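Local atomic coordinates of StiE protein (PDB entry 6ECX), a protein that methylates a polyketide oxygen with S-adenosylmethionine through the O-methyltransferase domain described here, one part of a multifunctional polyketide synthase. Residues G186-N197 with G281-K292. Numbering follows the deposited sequence.
Sequences GGLLIMADFVAN and GLISYVLFHVQK
Phe194 and Tyr285 meet edge to face across the antiparallel pair 187-196 and 283-292, a worked example of how a class I methyltransferase sheet ends: the Rossmann-like core is parallel up to strand 187-196, and the reversed strand 283-292 slots in between it and strand 226-233. Paired backbone bonds join Leu189 to Val290, Met191 to Phe288, Asp193 to Val286 and Val195 to Ser284.

Phe194 can be followed outward. Its CB lies 3.8 Å from Ser284 O; with CG beside the backbone N (chi1 -67°), the ring leans toward the neighbouring strand. CD1 then reaches Ile283 CD1 at 4.1 Å, while CE1 and CZ receive Tyr285 CD2, the former at 3.6 Å. The tyrosine thus sends its edge into the phenylalanine's face, planes at 80° in a T-shaped pair, and Ile12 of helix 11-19 packs on the same phenylalanine. Beyond the stack, Tyr285 OH passes Ala192 CB at 3.5 Å to hydrogen-bond Glu164; the tyrosine side chain is about 7 Å from the bound S-adenosylmethionine.

On the sheet face that carries Met191, Asp193 and Val195, Phe288 lies with Val286 CG1 over its centre and Met191 O at its edge, its CZ meeting Val195 CG2 at 3.8 Å. There Asp193 OD1 hydrogen-bonds Tyr16 and takes the N-H of Phe194, while OD2 accepts from Gly167 N.

Side-chain amides secure both ends. Gln291 NE2 donates to Gly186 O, while its OE1 accepts from Arg227. Asn197 OD1 accepts from Arg214, and ND2 makes two bonds close to its amide plane: one nearly straight to Ser284 OG (3.0 Å), the other to Gly281 O (2.8 Å), arriving from above the carbonyl plane.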
ATOM      1  N   GLY A 186       8.792  19.790   0.183  1.00 36.58           N
ATOM      2  CA  GLY A 186       9.702  18.812   0.751  1.00 35.91           C
ATOM      3  C   GLY A 186       9.067  17.700   1.571  1.00 38.55           C
ATOM      4  O   GLY A 186       9.800  16.813   2.033  1.00 35.30           O
ATOM      5  N   GLY A 187       7.748  17.708   1.769  1.00 38.83           N
ATOM      6  CA  GLY A 187       7.075  16.601   2.451  1.00 36.97           C
ATOM      7  C   GLY A 187       7.208  15.293   1.669  1.00 35.55           C
ATOM      8  O   GLY A 187       7.569  15.275   0.501  1.00 34.53           O
ATOM      9  N   LEU A 188       6.921  14.176   2.343  1.00 30.94           N
ATOM     10  CA  LEU A 188       7.146  12.838   1.797  1.00 32.51           C
ATOM     11  C   LEU A 188       5.828  12.113   1.519  1.00 34.78           C
ATOM     12  O   LEU A 188       4.840  12.275   2.241  1.00 33.55           O
ATOM     13  CB  LEU A 188       7.994  11.986   2.760  1.00 33.97           C
ATOM     14  CG  LEU A 188       9.334  12.581   3.216  1.00 35.49           C
ATOM     15  CD1 LEU A 188      10.012  11.676   4.244  1.00 32.76           C
ATOM     16  CD2 LEU A 188      10.241  12.820   2.015  1.00 35.46           C
ATOM     17  N   LEU A 189       5.832  11.301   0.469  1.00 34.35           N
ATOM     18  CA  LEU A 189       4.724  10.409   0.108  1.00 34.67           C
ATOM     19  C   LEU A 189       5.320   9.019  -0.022  1.00 37.16           C
ATOM     20  O   LEU A 189       6.288   8.841  -0.766  1.00 35.17           O
ATOM     21  CB  LEU A 189       4.104  10.838  -1.224  1.00 32.82           C
ATOM     22  CG  LEU A 189       3.123   9.886  -1.927  1.00 35.45           C
ATOM     23  CD1 LEU A 189       1.857   9.707  -1.073  1.00 30.19           C
ATOM     24  CD2 LEU A 189       2.807  10.424  -3.310  1.00 33.59           C
ATOM     25  N   ILE A 190       4.814   8.047   0.737  1.00 32.15           N
ATOM     26  CA  ILE A 190       5.254   6.672   0.551  1.00 32.78           C
ATOM     27  C   ILE A 190       4.041   5.850   0.119  1.00 34.17           C
ATOM     28  O   ILE A 190       2.943   6.010   0.661  1.00 35.85           O
ATOM     29  CB  ILE A 190       5.964   6.084   1.788  1.00 39.36           C
ATOM     30  CG1 ILE A 190       5.117   6.159   3.036  1.00 40.30           C
ATOM     31  CG2 ILE A 190       7.362   6.804   2.037  1.00 43.00           C
ATOM     32  CD1 ILE A 190       5.843   5.531   4.259  1.00 42.46           C
ATOM     33  N   MET A 191       4.232   5.025  -0.905  1.00 35.19           N
ATOM     34  CA  MET A 191       3.129   4.273  -1.469  1.00 39.88           C
ATOM     35  C   MET A 191       3.592   2.868  -1.777  1.00 40.47           C
ATOM     36  O   MET A 191       4.756   2.643  -2.115  1.00 39.81           O
ATOM     37  CB  MET A 191       2.602   4.906  -2.753  1.00 38.65           C
ATOM     38  CG  MET A 191       1.742   6.115  -2.541  1.00 40.43           C
ATOM     39  SD  MET A 191       1.329   6.804  -4.141  1.00 54.83           S
ATOM     40  CE  MET A 191       1.244   5.339  -5.158  1.00 60.37           C
ATOM     41  N   ALA A 192       2.676   1.920  -1.610  1.00 40.00           N
ATOM     42  CA  ALA A 192       2.814   0.591  -2.174  1.00 40.35           C
ATOM     43  C   ALA A 192       1.746   0.460  -3.249  1.00 39.28           C
ATOM     44  O   ALA A 192       0.565   0.718  -2.980  1.00 42.12           O
ATOM     45  CB  ALA A 192       2.654  -0.488  -1.096  1.00 41.49           C
ATOM     46  N   ASP A 193       2.162   0.110  -4.462  1.00 44.43           N
ATOM     47  CA  ASP A 193       1.214  -0.030  -5.559  1.00 43.13           C
ATOM     48  C   ASP A 193       1.888  -0.761  -6.713  1.00 42.02           C
ATOM     49  O   ASP A 193       3.057  -1.153  -6.636  1.00 46.55           O
ATOM     50  CB  ASP A 193       0.649   1.319  -5.998  1.00 43.45           C
ATOM     51  CG  ASP A 193      -0.849   1.248  -6.259  1.00 50.05           C
ATOM     52  OD1 ASP A 193      -1.269   0.355  -7.011  1.00 50.30           O
ATOM     53  OD2 ASP A 193      -1.603   2.055  -5.686  1.00 49.02           O
ATOM     54  N   PHE A 194       1.118  -0.965  -7.775  1.00 44.63           N
ATOM     55  CA  PHE A 194       1.538  -1.760  -8.917  1.00 46.57           C
ATOM     56  C   PHE A 194       1.972  -0.884 -10.081  1.00 48.73           C
ATOM     57  O   PHE A 194       1.365   0.157 -10.355  1.00 49.92           O
ATOM     58  CB  PHE A 194       0.410  -2.670  -9.383  1.00 48.45           C
ATOM     59  CG  PHE A 194       0.061  -3.723  -8.397  1.00 54.45           C
ATOM     60  CD1 PHE A 194       0.759  -4.923  -8.372  1.00 51.69           C
ATOM     61  CD2 PHE A 194      -0.959  -3.517  -7.484  1.00 63.00           C
ATOM     62  CE1 PHE A 194       0.442  -5.902  -7.452  1.00 60.99           C
ATOM     63  CE2 PHE A 194      -1.292  -4.496  -6.565  1.00 66.70           C
ATOM     64  CZ  PHE A 194      -0.593  -5.689  -6.547  1.00 67.53           C
ATOM     65  N   VAL A 195       3.007  -1.341 -10.779  1.00 51.51           N
ATOM     66  CA  VAL A 195       3.455  -0.772 -12.042  1.00 53.27           C
ATOM     67  C   VAL A 195       3.233  -1.834 -13.115  1.00 51.96           C
ATOM     68  O   VAL A 195       3.714  -2.968 -12.981  1.00 59.40           O
ATOM     69  CB  VAL A 195       4.932  -0.347 -11.976  1.00 50.93           C
ATOM     70  CG1 VAL A 195       5.429   0.057 -13.367  1.00 54.15           C
ATOM     71  CG2 VAL A 195       5.132   0.797 -10.967  1.00 46.63           C
ATOM     72  N   ALA A 196       2.490  -1.488 -14.162  1.00 50.10           N
ATOM     73  CA  ALA A 196       2.340  -2.385 -15.303  1.00 60.82           C
ATOM     74  C   ALA A 196       3.516  -2.213 -16.257  1.00 65.94           C
ATOM     75  O   ALA A 196       3.846  -1.092 -16.640  1.00 62.27           O
ATOM     76  CB  ALA A 196       1.034  -2.110 -16.042  1.00 63.06           C
ATOM     77  N   ASN A 197       4.129  -3.323 -16.665  1.00 67.52           N
ATOM     78  CA  ASN A 197       5.346  -3.282 -17.465  1.00 71.15           C
ATOM     79  C   ASN A 197       5.102  -3.540 -18.951  1.00 82.83           C
ATOM     80  O   ASN A 197       6.050  -3.862 -19.673  1.00 93.37           O
ATOM     81  CB  ASN A 197       6.358  -4.288 -16.921  1.00 72.54           C
ATOM     82  CG  ASN A 197       6.713  -4.030 -15.476  1.00 69.00           C
ATOM     83  OD1 ASN A 197       6.955  -2.887 -15.080  1.00 64.45           O
ATOM     84  ND2 ASN A 197       6.735  -5.089 -14.673  1.00 69.08           N
ATOM     85  N   GLY A 281       6.913 -11.029 -14.520  1.00 75.46           N
ATOM     86  CA  GLY A 281       7.377  -9.678 -14.748  1.00 70.61           C
ATOM     87  C   GLY A 281       6.390  -8.779 -15.452  1.00 70.87           C
ATOM     88  O   GLY A 281       6.749  -7.652 -15.819  1.00 74.50           O
ATOM     89  N   LEU A 282       5.150  -9.235 -15.644  1.00 67.19           N
ATOM     90  CA  LEU A 282       4.158  -8.416 -16.331  1.00 73.10           C
ATOM     91  C   LEU A 282       3.809  -7.176 -15.519  1.00 68.91           C
ATOM     92  O   LEU A 282       3.593  -6.096 -16.080  1.00 68.65           O
ATOM     93  CB  LEU A 282       2.905  -9.241 -16.611  1.00 72.34           C
ATOM     94  CG  LEU A 282       3.134 -10.560 -17.360  1.00 82.07           C
ATOM     95  CD1 LEU A 282       1.809 -11.159 -17.801  1.00 79.36           C
ATOM     96  CD2 LEU A 282       4.063 -10.366 -18.551  1.00 88.13           C
ATOM     97  N   ILE A 283       3.725  -7.321 -14.196  1.00 62.39           N
ATOM     98  CA  ILE A 283       3.513  -6.197 -13.298  1.00 63.71           C
ATOM     99  C   ILE A 283       4.553  -6.274 -12.189  1.00 61.13           C
ATOM    100  O   ILE A 283       5.193  -7.309 -11.968  1.00 56.70           O
ATOM    101  CB  ILE A 283       2.084  -6.170 -12.716  1.00 65.15           C
ATOM    102  CG1 ILE A 283       1.839  -7.402 -11.849  1.00 65.71           C
ATOM    103  CG2 ILE A 283       1.045  -6.110 -13.842  1.00 63.48           C
ATOM    104  CD1 ILE A 283       0.389  -7.568 -11.430  1.00 65.63           C
ATOM    105  N   SER A 284       4.723  -5.150 -11.500  1.00 51.52           N
ATOM    106  CA  SER A 284       5.669  -5.035 -10.407  1.00 53.10           C
ATOM    107  C   SER A 284       4.945  -4.461  -9.205  1.00 53.38           C
ATOM    108  O   SER A 284       4.112  -3.562  -9.344  1.00 51.70           O
ATOM    109  CB  SER A 284       6.864  -4.140 -10.778  1.00 55.28           C
ATOM    110  OG  SER A 284       7.635  -4.770 -11.780  1.00 56.29           O
ATOM    111  N   TYR A 285       5.235  -5.019  -8.037  1.00 46.82           N
ATOM    112  CA  TYR A 285       4.748  -4.476  -6.783  1.00 42.45           C
ATOM    113  C   TYR A 285       5.859  -3.599  -6.228  1.00 48.01           C
ATOM    114  O   TYR A 285       6.950  -4.093  -5.921  1.00 48.12           O
ATOM    115  CB  TYR A 285       4.384  -5.590  -5.815  1.00 46.71           C
ATOM    116  CG  TYR A 285       3.669  -5.129  -4.577  1.00 48.22           C
ATOM    117  CD1 TYR A 285       4.378  -4.748  -3.452  1.00 48.15           C
ATOM    118  CD2 TYR A 285       2.285  -5.089  -4.519  1.00 63.13           C
ATOM    119  CE1 TYR A 285       3.745  -4.346  -2.306  1.00 50.62           C
ATOM    120  CE2 TYR A 285       1.633  -4.672  -3.368  1.00 64.75           C
ATOM    121  CZ  TYR A 285       2.378  -4.307  -2.265  1.00 57.38           C
ATOM    122  OH  TYR A 285       1.762  -3.905  -1.114  1.00 50.67           O
ATOM    123  N   VAL A 286       5.600  -2.306  -6.132  1.00 45.42           N
ATOM    124  CA  VAL A 286       6.670  -1.323  -5.983  1.00 44.23           C
ATOM    125  C   VAL A 286       6.413  -0.489  -4.741  1.00 39.72           C
ATOM    126  O   VAL A 286       5.271  -0.111  -4.461  1.00 41.28           O
ATOM    127  CB  VAL A 286       6.781  -0.431  -7.237  1.00 40.06           C
ATOM    128  CG1 VAL A 286       7.810   0.666  -7.008  1.00 45.94           C
ATOM    129  CG2 VAL A 286       7.151  -1.289  -8.463  1.00 39.75           C
ATOM    130  N   LEU A 287       7.476  -0.206  -3.991  1.00 39.69           N
ATOM    131  CA  LEU A 287       7.386   0.602  -2.785  1.00 36.71           C
ATOM    132  C   LEU A 287       8.054   1.946  -3.114  1.00 43.47           C
ATOM    133  O   LEU A 287       9.287   2.035  -3.190  1.00 43.30           O
ATOM    134  CB  LEU A 287       8.050  -0.115  -1.609  1.00 41.36           C
ATOM    135  CG  LEU A 287       7.693  -1.603  -1.426  1.00 46.70           C
ATOM    136  CD1 LEU A 287       8.463  -2.222  -0.269  1.00 43.02           C
ATOM    137  CD2 LEU A 287       6.192  -1.797  -1.219  1.00 39.14           C
ATOM    138  N   PHE A 288       7.221   2.972  -3.320  1.00 37.21           N
ATOM    139  CA  PHE A 288       7.639   4.285  -3.791  1.00 40.67           C
ATOM    140  C   PHE A 288       8.058   5.152  -2.610  1.00 41.61           C
ATOM    141  O   PHE A 288       7.360   5.205  -1.590  1.00 35.93           O
ATOM    142  CB  PHE A 288       6.502   5.011  -4.517  1.00 33.88           C
ATOM    143  CG  PHE A 288       5.943   4.288  -5.729  1.00 40.25           C
ATOM    144  CD1 PHE A 288       5.017   3.255  -5.579  1.00 44.61           C
ATOM    145  CD2 PHE A 288       6.270   4.704  -7.011  1.00 43.68           C
ATOM    146  CE1 PHE A 288       4.476   2.625  -6.689  1.00 46.24           C
ATOM    147  CE2 PHE A 288       5.735   4.087  -8.125  1.00 48.95           C
ATOM    148  CZ  PHE A 288       4.836   3.040  -7.968  1.00 46.22           C
ATOM    149  N   HIS A 289       9.171   5.865  -2.760  1.00 38.37           N
ATOM    150  CA  HIS A 289       9.498   6.977  -1.870  1.00 40.43           C
ATOM    151  C   HIS A 289       9.558   8.248  -2.712  1.00 38.76           C
ATOM    152  O   HIS A 289      10.398   8.359  -3.610  1.00 36.32           O
ATOM    153  CB  HIS A 289      10.822   6.750  -1.138  1.00 40.95           C
ATOM    154  CG  HIS A 289      11.128   7.801  -0.114  1.00 42.74           C
ATOM    155  ND1 HIS A 289      11.905   8.906  -0.390  1.00 48.97           N
ATOM    156  CD2 HIS A 289      10.735   7.932   1.175  1.00 42.99           C
ATOM    157  CE1 HIS A 289      11.986   9.670   0.685  1.00 39.43           C
ATOM    158  NE2 HIS A 289      11.289   9.098   1.651  1.00 49.64           N
ATOM    159  N   VAL A 290       8.677   9.197  -2.409  1.00 34.46           N
ATOM    160  CA  VAL A 290       8.419  10.375  -3.228  1.00 32.45           C
ATOM    161  C   VAL A 290       8.560  11.610  -2.345  1.00 35.96           C
ATOM    162  O   VAL A 290       8.183  11.584  -1.166  1.00 34.20           O
ATOM    163  CB  VAL A 290       7.002  10.288  -3.842  1.00 39.22           C
ATOM    164  CG1 VAL A 290       6.636  11.532  -4.652  1.00 40.26           C
ATOM    165  CG2 VAL A 290       6.873   8.988  -4.692  1.00 36.14           C
ATOM    166  N   GLN A 291       9.081  12.704  -2.908  1.00 37.06           N
ATOM    167  CA  GLN A 291       9.198  13.956  -2.167  1.00 31.60           C
ATOM    168  C   GLN A 291       8.491  15.089  -2.913  1.00 33.94           C
ATOM    169  O   GLN A 291       8.607  15.210  -4.127  1.00 34.09           O
ATOM    170  CB  GLN A 291      10.672  14.320  -1.916  1.00 31.39           C
ATOM    171  CG  GLN A 291      10.822  15.550  -1.009  1.00 34.82           C
ATOM    172  CD  GLN A 291      12.261  15.957  -0.802  1.00 40.56           C
ATOM    173  OE1 GLN A 291      13.140  15.570  -1.560  1.00 43.76           O
ATOM    174  NE2 GLN A 291      12.516  16.700   0.261  1.00 35.72           N
ATOM    175  N   LYS A 292       7.750  15.927  -2.196  1.00 33.77           N
ATOM    176  CA  LYS A 292       7.214  17.126  -2.839  1.00 31.63           C
ATOM    177  C   LYS A 292       8.334  18.108  -3.188  1.00 35.47           C
ATOM    178  O   LYS A 292       9.238  18.374  -2.381  1.00 35.20           O
ATOM    179  CB  LYS A 292       6.200  17.816  -1.922  1.00 34.59           C
ATOM    180  CG  LYS A 292       5.651  19.075  -2.550  1.00 39.04           C
ATOM    181  CD  LYS A 292       4.454  19.604  -1.796  1.00 44.06           C
ATOM    182  CE  LYS A 292       3.919  20.862  -2.473  1.00 38.81           C
ATOM    183  NZ  LYS A 292       2.592  21.188  -1.882  1.00 36.95           N
TER